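PDB 5GWA: beta-lactamase from Serratia marcescens, which probably hydrolyses beta-lactam antibiotics, as an extended-spectrum class A beta-lactamase that is inhibited by avibactam. Local coordinates for residues T162-Y175 with I235-Y249. Numbering follows the deposited sequence.
Sequences TTPDATVQLLKKFY and IITLPNGKHFAIAVY. With NA (sodium ion), chain L; NA (sodium ion), chain K; NA (sodium ion), chain R; SO4 (sulfate ion), chain C.
Tyr-175 brings CE2 over one face of the His-243 imidazole, 3.6 Å above its plane near the centre; the two rings meet obliquely, planes at 40°. The methyl CG2 of Ile-235 makes a CH-pi contact over a face of the Tyr-175 ring, 4.0 Å from its centroid. At the imidazole edge, in plane, sulfate O3 takes a nearly straight bond from His-243 NE2 (2.6 Å, 169° at the hydrogen) and a second from Thr-237 OG1. Ile-235 also sends CD1 to the edge of the Phe-174 ring, whose packing continues onto Phe-51 of helix 49-63, and past Leu-171 CD2 at 3.8 Å.

Helix 164-175 runs roughly antiparallel to strand 243-249, their axes 7.5 Å apart at closest approach. The small side chains of Ala-245 and Ala-247 permit this closeness: Val-168 and Leu-171 bear on the first, while Val-168 and Thr-167 bear on the second. With chi1 -65°, Val-168 sets CG1 beside its own backbone N, which brings that methyl against the strand backbone, 3.6 Å from Ala-247 N.

Near the helix start, Thr-167 OG1 meets the edge of the Tyr-249 ring and shares a 2.6 Å hydrogen bond with Tyr-249 OH. Thr-162 CG2 and Pro-164 approach the same ring obliquely. Thr-163, at the N-cap, has CB pointing away from the strand; its OG1 binds a sodium ion.

The contact joins the central antiparallel sheet to the neighbouring helical part of the class A fold. Its chemistry is divided: an apolar middle, a buried hydroxyl pair whose short bond helps fix the Tyr-249 ring, and a tyrosine-histidine end where the sulfate, probably from the crystallisation liquor, would be expected to favour a protonated imidazole.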
ATOM      1  N   THR A 162      16.579  14.027  -7.397  1.00 11.53           N
ATOM      2  CA  THR A 162      17.800  13.670  -8.069  1.00 11.31           C
ATOM      3  C   THR A 162      17.865  14.280  -9.447  1.00 11.33           C
ATOM      4  O   THR A 162      16.819  14.524 -10.066  1.00 11.70           O
ATOM      5  CB  THR A 162      17.923  12.127  -8.183  1.00 10.98           C
ATOM      6  OG1 THR A 162      19.256  11.773  -8.558  1.00 10.65           O
ATOM      7  CG2 THR A 162      16.934  11.567  -9.189  1.00 11.23           C
ATOM      8  N   THR A 163      19.075  14.429  -9.976  1.00 11.09           N
ATOM      9  CA  THR A 163      19.218  14.535 -11.399  1.00 10.48           C
ATOM     10  C   THR A 163      19.358  13.137 -11.989  1.00 10.79           C
ATOM     11  O   THR A 163      19.759  12.210 -11.321  1.00 11.08           O
ATOM     12  CB  THR A 163      20.428  15.351 -11.828  1.00 12.30           C
ATOM     13  OG1 THR A 163      21.617  14.756 -11.317  1.00 12.32           O
ATOM     14  CG2 THR A 163      20.303  16.817 -11.385  1.00 13.00           C
ATOM     15  N   PRO A 164      18.981  12.960 -13.263  1.00 11.69           N
ATOM     16  CA  PRO A 164      19.053  11.575 -13.789  1.00 11.88           C
ATOM     17  C   PRO A 164      20.482  11.093 -14.010  1.00 11.73           C
ATOM     18  O   PRO A 164      20.765   9.897 -13.886  1.00 12.02           O
ATOM     19  CB  PRO A 164      18.289  11.620 -15.098  1.00 13.15           C
ATOM     20  CG  PRO A 164      17.683  12.973 -15.207  1.00 17.05           C
ATOM     21  CD  PRO A 164      18.281  13.879 -14.161  1.00 13.56           C
ATOM     22  N   ASP A 165      21.377  12.003 -14.395  1.00 11.65           N
ATOM     23  CA  ASP A 165      22.775  11.666 -14.559  1.00 11.91           C
ATOM     24  C   ASP A 165      23.450  11.304 -13.249  1.00 12.49           C
ATOM     25  O   ASP A 165      24.209  10.346 -13.225  1.00 12.82           O
ATOM     26  CB  ASP A 165      23.542  12.730 -15.354  1.00 14.24           C
ATOM     27  CG  ASP A 165      23.439  14.116 -14.767  1.00 16.12           C
ATOM     28  OD1 ASP A 165      22.366  14.563 -14.328  1.00 15.42           O
ATOM     29  OD2 ASP A 165      24.471  14.822 -14.775  1.00 19.82           O
ATOM     30  N   ALA A 166      23.037  11.917 -12.141  1.00 11.19           N
ATOM     31  CA  ALA A 166      23.544  11.465 -10.837  1.00 10.66           C
ATOM     32  C   ALA A 166      23.221   9.977 -10.665  1.00  9.91           C
ATOM     33  O   ALA A 166      24.042   9.189 -10.165  1.00 11.57           O
ATOM     34  CB  ALA A 166      22.962  12.264  -9.710  1.00 11.26           C
ATOM     35  N   THR A 167      21.985   9.606 -10.966  1.00 10.57           N
ATOM     36  CA  THR A 167      21.584   8.243 -10.746  1.00  9.17           C
ATOM     37  C   THR A 167      22.454   7.260 -11.494  1.00  9.73           C
ATOM     38  O   THR A 167      22.893   6.260 -10.920  1.00 10.17           O
ATOM     39  CB  THR A 167      20.122   8.031 -11.145  1.00  9.53           C
ATOM     40  OG1 THR A 167      19.298   9.031 -10.528  1.00 10.64           O
ATOM     41  CG2 THR A 167      19.667   6.659 -10.766  1.00 11.08           C
ATOM     42  N   VAL A 168      22.674   7.491 -12.787  1.00  9.36           N
ATOM     43  CA  VAL A 168      23.456   6.532 -13.549  1.00 11.27           C
ATOM     44  C   VAL A 168      24.955   6.570 -13.164  1.00  9.69           C
ATOM     45  O   VAL A 168      25.601   5.524 -13.200  1.00 11.49           O
ATOM     46  CB  VAL A 168      23.273   6.623 -15.062  1.00 10.77           C
ATOM     47  CG1 VAL A 168      21.861   6.273 -15.482  1.00 11.61           C
ATOM     48  CG2 VAL A 168      23.715   7.984 -15.601  1.00 13.21           C
ATOM     49  N   GLN A 169      25.478   7.716 -12.746  1.00 11.05           N
ATOM     50  CA  GLN A 169      26.828   7.772 -12.153  1.00 11.14           C
ATOM     51  C   GLN A 169      26.925   6.843 -10.961  1.00 14.19           C
ATOM     52  O   GLN A 169      27.885   6.059 -10.836  1.00 14.34           O
ATOM     53  CB  GLN A 169      27.186   9.195 -11.769  1.00 12.88           C
ATOM     54  CG  GLN A 169      27.393  10.099 -12.976  1.00 16.11           C
ATOM     55  CD  GLN A 169      27.234  11.569 -12.647  1.00 19.93           C
ATOM     56  OE1 GLN A 169      27.386  11.982 -11.493  1.00 21.63           O
ATOM     57  NE2 GLN A 169      26.975  12.377 -13.668  1.00 21.78           N
ATOM     58  N   LEU A 170      25.927   6.931 -10.087  1.00 11.44           N
ATOM     59  CA  LEU A 170      25.893   6.053  -8.929  1.00 12.32           C
ATOM     60  C   LEU A 170      25.745   4.601  -9.311  1.00 13.00           C
ATOM     61  O   LEU A 170      26.348   3.703  -8.666  1.00 12.88           O
ATOM     62  CB  LEU A 170      24.798   6.510  -7.968  1.00 12.74           C
ATOM     63  CG  LEU A 170      24.638   5.737  -6.659  1.00 12.38           C
ATOM     64  CD1 LEU A 170      25.860   6.016  -5.783  1.00 12.76           C
ATOM     65  CD2 LEU A 170      23.375   6.135  -5.888  1.00 11.25           C
ATOM     66  N   LEU A 171      24.829   4.297 -10.237  1.00 11.47           N
ATOM     67  CA  LEU A 171      24.638   2.916 -10.680  1.00 11.46           C
ATOM     68  C   LEU A 171      25.907   2.308 -11.265  1.00 12.53           C
ATOM     69  O   LEU A 171      26.167   1.119 -11.077  1.00 12.58           O
ATOM     70  CB  LEU A 171      23.512   2.825 -11.708  1.00 11.66           C
ATOM     71  CG  LEU A 171      22.110   3.012 -11.146  1.00 10.43           C
ATOM     72  CD1 LEU A 171      21.157   3.357 -12.257  1.00 11.34           C
ATOM     73  CD2 LEU A 171      21.598   1.799 -10.386  1.00 12.46           C
ATOM     74  N   LYS A 172      26.699   3.121 -11.962  1.00 12.55           N
ATOM     75  CA  LYS A 172      27.951   2.649 -12.549  1.00 13.09           C
ATOM     76  C   LYS A 172      29.044   2.380 -11.504  1.00 13.16           C
ATOM     77  O   LYS A 172      29.650   1.296 -11.540  1.00 16.08           O
ATOM     78  CB  LYS A 172      28.432   3.648 -13.601  1.00 13.84           C
ATOM     79  CG  LYS A 172      29.757   3.290 -14.245  1.00 14.75           C
ATOM     80  CD  LYS A 172      30.038   4.204 -15.412  1.00 16.95           C
ATOM     81  CE  LYS A 172      31.336   3.856 -16.114  1.00 20.36           C
ATOM     82  NZ  LYS A 172      31.394   4.440 -17.481  1.00 19.60           N
ATOM     83  N   LYS A 173      29.165   3.256 -10.512  1.00 14.14           N
ATOM     84  CA  LYS A 173      30.064   3.040  -9.358  1.00 15.92           C
ATOM     85  C   LYS A 173      29.685   1.733  -8.695  1.00 16.24           C
ATOM     86  O   LYS A 173      30.514   0.867  -8.391  1.00 15.96           O
ATOM     87  CB  LYS A 173      29.941   4.179  -8.358  1.00 16.93           C
ATOM     88  CG  LYS A 173      30.536   5.491  -8.839  1.00 22.13           C
ATOM     89  CD  LYS A 173      30.621   6.500  -7.707  1.00 22.16           C
ATOM     90  CE  LYS A 173      31.164   7.828  -8.188  1.00 29.50           C
ATOM     91  NZ  LYS A 173      32.654   7.796  -8.101  1.00 30.61           N
ATOM     92  N   PHE A 174      28.380   1.531  -8.530  1.00 13.42           N
ATOM     93  CA  PHE A 174      27.919   0.296  -7.902  1.00 12.75           C
ATOM     94  C   PHE A 174      28.255  -0.938  -8.755  1.00 17.44           C
ATOM     95  O   PHE A 174      28.742  -1.944  -8.206  1.00 17.23           O
ATOM     96  CB  PHE A 174      26.399   0.366  -7.676  1.00 12.96           C
ATOM     97  CG  PHE A 174      25.750  -0.965  -7.456  1.00 15.01           C
ATOM     98  CD1 PHE A 174      25.986  -1.674  -6.303  1.00 15.08           C
ATOM     99  CD2 PHE A 174      24.825  -1.460  -8.367  1.00 14.70           C
ATOM    100  CE1 PHE A 174      25.394  -2.895  -6.101  1.00 13.98           C
ATOM    101  CE2 PHE A 174      24.224  -2.692  -8.162  1.00 16.31           C
ATOM    102  CZ  PHE A 174      24.473  -3.381  -6.993  1.00 15.43           C
ATOM    103  N   TYR A 175      27.933  -0.907 -10.054  1.00 14.62           N
ATOM    104  CA  TYR A 175      28.036  -2.103 -10.890  1.00 15.72           C
ATOM    105  C   TYR A 175      29.469  -2.555 -11.012  1.00 17.83           C
ATOM    106  O   TYR A 175      29.738  -3.759 -11.130  1.00 17.81           O
ATOM    107  CB  TYR A 175      27.425  -1.907 -12.299  1.00 17.30           C
ATOM    108  CG  TYR A 175      27.062  -3.209 -12.913  1.00 16.92           C
ATOM    109  CD1 TYR A 175      25.856  -3.811 -12.624  1.00 17.18           C
ATOM    110  CD2 TYR A 175      27.991  -3.948 -13.642  1.00 16.34           C
ATOM    111  CE1 TYR A 175      25.526  -5.066 -13.107  1.00 15.75           C
ATOM    112  CE2 TYR A 175      27.673  -5.218 -14.113  1.00 16.00           C
ATOM    113  CZ  TYR A 175      26.444  -5.778 -13.835  1.00 17.78           C
ATOM    114  OH  TYR A 175      26.090  -7.063 -14.233  1.00 17.61           O
ATOM    115  N   ILE A 235      20.464  -1.317 -14.282  1.00 11.27           N
ATOM    116  CA  ILE A 235      21.570  -1.713 -15.155  1.00 13.06           C
ATOM    117  C   ILE A 235      21.079  -2.854 -16.013  1.00 12.61           C
ATOM    118  O   ILE A 235      20.521  -3.829 -15.489  1.00 12.14           O
ATOM    119  CB  ILE A 235      22.814  -2.163 -14.375  1.00 12.28           C
ATOM    120  CG1 ILE A 235      23.217  -1.142 -13.315  1.00 14.83           C
ATOM    121  CG2 ILE A 235      23.983  -2.444 -15.349  1.00 13.49           C
ATOM    122  CD1 ILE A 235      22.724  -1.516 -11.937  1.00 17.30           C
ATOM    123  N   ILE A 236      21.297  -2.759 -17.325  1.00 11.43           N
ATOM    124  CA  ILE A 236      20.782  -3.738 -18.254  1.00 12.47           C
ATOM    125  C   ILE A 236      21.938  -4.448 -18.956  1.00 13.67           C
ATOM    126  O   ILE A 236      22.920  -3.808 -19.355  1.00 12.84           O
ATOM    127  CB  ILE A 236      19.856  -3.050 -19.258  1.00 13.67           C
ATOM    128  CG1 ILE A 236      18.697  -2.415 -18.473  1.00 14.36           C
ATOM    129  CG2 ILE A 236      19.323  -4.006 -20.295  1.00 14.56           C
ATOM    130  CD1 ILE A 236      17.688  -1.663 -19.295  1.00 14.48           C
ATOM    131  N   THR A 237      21.774  -5.751 -19.132  1.00 13.44           N
ATOM    132  CA  THR A 237      22.761  -6.582 -19.818  1.00 15.26           C
ATOM    133  C   THR A 237      22.364  -6.718 -21.269  1.00 13.71           C
ATOM    134  O   THR A 237      21.269  -7.149 -21.611  1.00 14.00           O
ATOM    135  CB  THR A 237      22.867  -7.962 -19.180  1.00 13.12           C
ATOM    136  OG1 THR A 237      23.102  -7.819 -17.782  1.00 12.12           O
ATOM    137  CG2 THR A 237      24.010  -8.783 -19.824  1.00 16.22           C
ATOM    138  N   LEU A 238      23.326  -6.397 -22.127  1.00 15.72           N
ATOM    139  CA  LEU A 238      23.148  -6.528 -23.564  1.00 15.68           C
ATOM    140  C   LEU A 238      23.390  -7.977 -24.011  1.00 18.23           C
ATOM    141  O   LEU A 238      23.943  -8.775 -23.259  1.00 20.23           O
ATOM    142  CB  LEU A 238      24.100  -5.560 -24.276  1.00 16.94           C
ATOM    143  CG  LEU A 238      23.736  -4.063 -24.111  1.00 17.63           C
ATOM    144  CD1 LEU A 238      24.977  -3.230 -24.272  1.00 18.44           C
ATOM    145  CD2 LEU A 238      22.654  -3.679 -25.091  1.00 17.82           C
ATOM    146  N   PRO A 239      23.038  -8.285 -25.260  1.00 17.96           N
ATOM    147  CA  PRO A 239      23.197  -9.653 -25.728  1.00 19.79           C
ATOM    148  C   PRO A 239      24.633 -10.114 -25.779  1.00 20.16           C
ATOM    149  O   PRO A 239      24.863 -11.333 -25.842  1.00 22.48           O
ATOM    150  CB  PRO A 239      22.568  -9.615 -27.120  1.00 21.15           C
ATOM    151  CG  PRO A 239      21.623  -8.449 -27.081  1.00 20.68           C
ATOM    152  CD  PRO A 239      22.370  -7.445 -26.265  1.00 17.73           C
ATOM    153  N   ASN A 240      25.590  -9.183 -25.763  1.00 20.13           N
ATOM    154  CA  ASN A 240      27.005  -9.507 -25.722  1.00 20.11           C
ATOM    155  C   ASN A 240      27.679  -9.340 -24.374  1.00 19.46           C
ATOM    156  O   ASN A 240      28.909  -9.288 -24.284  1.00 21.02           O
ATOM    157  CB  ASN A 240      27.760  -8.693 -26.775  1.00 22.05           C
ATOM    158  CG  ASN A 240      27.901  -7.241 -26.392  1.00 31.04           C
ATOM    159  OD1 ASN A 240      27.248  -6.774 -25.461  1.00 29.68           O
ATOM    160  ND2 ASN A 240      28.835  -6.552 -27.029  1.00 34.65           N
ATOM    161  N   GLY A 241      26.871  -9.280 -23.317  1.00 19.49           N
ATOM    162  CA  GLY A 241      27.406  -9.314 -21.969  1.00 20.02           C
ATOM    163  C   GLY A 241      27.785  -7.956 -21.413  1.00 18.92           C
ATOM    164  O   GLY A 241      28.070  -7.837 -20.226  1.00 20.82           O
ATOM    165  N   LYS A 242      27.858  -6.945 -22.273  1.00 19.54           N
ATOM    166  CA  LYS A 242      28.175  -5.616 -21.814  1.00 18.91           C
ATOM    167  C   LYS A 242      26.926  -5.077 -21.118  1.00 16.15           C
ATOM    168  O   LYS A 242      25.821  -5.624 -21.306  1.00 16.32           O
ATOM    169  CB  LYS A 242      28.562  -4.714 -23.007  1.00 21.78           C
ATOM    170  CG  LYS A 242      29.912  -5.042 -23.649  1.00 28.83           C
ATOM    171  CD  LYS A 242      31.069  -4.596 -22.773  1.00 38.37           C
ATOM    172  CE  LYS A 242      32.342  -5.394 -23.031  1.00 47.87           C
ATOM    173  NZ  LYS A 242      33.077  -4.922 -24.235  1.00 49.56           N
ATOM    174  N   HIS A 243      27.073  -3.907 -20.487  1.00 14.51           N
ATOM    175  CA  HIS A 243      26.000  -3.341 -19.646  1.00 14.02           C
ATOM    176  C   HIS A 243      25.818  -1.849 -19.855  1.00 14.74           C
ATOM    177  O   HIS A 243      26.768  -1.146 -20.147  1.00 14.63           O
ATOM    178  CB  HIS A 243      26.323  -3.547 -18.180  1.00 13.16           C
ATOM    179  CG  HIS A 243      26.578  -4.976 -17.816  1.00 14.04           C
ATOM    180  ND1 HIS A 243      27.835  -5.535 -17.893  1.00 16.28           N
ATOM    181  CD2 HIS A 243      25.762  -5.948 -17.347  1.00 15.42           C
ATOM    182  CE1 HIS A 243      27.774  -6.817 -17.546  1.00 14.90           C
ATOM    183  NE2 HIS A 243      26.527  -7.091 -17.213  1.00 13.66           N
ATOM    184  N   PHE A 244      24.596  -1.374 -19.646  1.00 12.27           N
ATOM    185  CA  PHE A 244      24.374   0.066 -19.537  1.00 12.56           C
ATOM    186  C   PHE A 244      23.498   0.379 -18.331  1.00 12.64           C
ATOM    187  O   PHE A 244      22.563  -0.368 -18.020  1.00 12.68           O
ATOM    188  CB  PHE A 244      23.829   0.672 -20.839  1.00 12.33           C
ATOM    189  CG  PHE A 244      22.469   0.174 -21.269  1.00 12.46           C
ATOM    190  CD1 PHE A 244      22.338  -0.975 -22.024  1.00 12.48           C
ATOM    191  CD2 PHE A 244      21.321   0.922 -21.034  1.00 12.36           C
ATOM    192  CE1 PHE A 244      21.103  -1.436 -22.409  1.00 13.53           C
ATOM    193  CE2 PHE A 244      20.069   0.487 -21.477  1.00 13.57           C
ATOM    194  CZ  PHE A 244      19.964  -0.677 -22.200  1.00 12.82           C
ATOM    195  N   ALA A 245      23.821   1.489 -17.678  1.00 13.08           N
ATOM    196  CA  ALA A 245      22.959   2.050 -16.647  1.00 11.93           C
ATOM    197  C   ALA A 245      22.011   3.052 -17.262  1.00 10.90           C
ATOM    198  O   ALA A 245      22.388   3.780 -18.193  1.00 11.43           O
ATOM    199  CB  ALA A 245      23.793   2.708 -15.578  1.00 12.80           C
ATOM    200  N   ILE A 246      20.741   2.963 -16.879  1.00 10.78           N
ATOM    201  CA  ILE A 246      19.726   3.854 -17.403  1.00 11.12           C
ATOM    202  C   ILE A 246      18.812   4.294 -16.254  1.00 12.09           C
ATOM    203  O   ILE A 246      18.478   3.521 -15.367  1.00 11.01           O
ATOM    204  CB  ILE A 246      18.927   3.201 -18.552  1.00 12.45           C
ATOM    205  CG1 ILE A 246      17.831   4.111 -19.095  1.00 13.69           C
ATOM    206  CG2 ILE A 246      18.362   1.857 -18.132  1.00 14.27           C
ATOM    207  CD1 ILE A 246      17.332   3.691 -20.456  1.00 13.46           C
ATOM    208  N   ALA A 247      18.410   5.560 -16.288  1.00 10.21           N
ATOM    209  CA  ALA A 247      17.430   6.074 -15.355  1.00 10.30           C
ATOM    210  C   ALA A 247      16.408   6.920 -16.070  1.00 11.68           C
ATOM    211  O   ALA A 247      16.780   7.801 -16.862  1.00 11.45           O
ATOM    212  CB  ALA A 247      18.121   6.878 -14.291  1.00  9.63           C
ATOM    213  N   VAL A 248      15.126   6.616 -15.883  1.00  9.55           N
ATOM    214  CA  VAL A 248      14.073   7.417 -16.484  1.00 11.06           C
ATOM    215  C   VAL A 248      13.108   7.873 -15.407  1.00 10.04           C
ATOM    216  O   VAL A 248      12.606   7.064 -14.622  1.00  9.73           O
ATOM    217  CB  VAL A 248      13.301   6.677 -17.604  1.00 10.69           C
ATOM    218  CG1 VAL A 248      12.241   7.574 -18.223  1.00 12.45           C
ATOM    219  CG2 VAL A 248      14.262   6.155 -18.671  1.00 12.17           C
ATOM    220  N   TYR A 249      12.842   9.185 -15.360  1.00  9.92           N
ATOM    221  CA  TYR A 249      11.908   9.771 -14.408  1.00 10.23           C
ATOM    222  C   TYR A 249      10.804  10.482 -15.176  1.00  9.75           C
ATOM    223  O   TYR A 249      11.059  11.464 -15.855  1.00 10.13           O
ATOM    224  CB  TYR A 249      12.610  10.813 -13.514  1.00 10.78           C
ATOM    225  CG  TYR A 249      13.737  10.228 -12.737  1.00  9.62           C
ATOM    226  CD1 TYR A 249      15.002  10.115 -13.283  1.00  9.73           C
ATOM    227  CD2 TYR A 249      13.547   9.790 -11.429  1.00  9.46           C
ATOM    228  CE1 TYR A 249      16.046   9.581 -12.554  1.00  9.45           C
ATOM    229  CE2 TYR A 249      14.551   9.139 -10.743  1.00  8.85           C
ATOM    230  CZ  TYR A 249      15.771   9.027 -11.312  1.00  9.89           C
ATOM    231  OH  TYR A 249      16.737   8.433 -10.559  1.00  9.93           O
TER
HETATM  232 NA    NA L 311      24.199  15.529 -11.768  1.00 25.18          NA
HETATM  233 NA    NA K 310      22.433  17.294 -14.217  1.00 23.08          NA
HETATM  234 NA    NA R 317      29.131  -0.724 -21.939  1.00 25.91          NA
HETATM  235  S   SO4 C 302      24.752 -10.517 -15.974  1.00 16.61           S
HETATM  236  O1  SO4 C 302      25.845 -11.115 -15.191  1.00 26.09           O
HETATM  237  O2  SO4 C 302      23.798 -10.206 -14.915  1.00 23.68           O
HETATM  238  O3  SO4 C 302      25.396  -9.348 -16.608  1.00 24.19           O
HETATM  239  O4  SO4 C 302      24.345 -11.550 -16.940  1.00 27.68           O
HETATM  240  O   HOH W   1      25.914  14.042 -10.256  1.00 18.69           O
HETATM  241  O   HOH W   2      24.192  18.602 -15.855  1.00 40.38           O
HETATM  242  O   HOH W   3      22.979  19.619 -12.968  1.00 25.99           O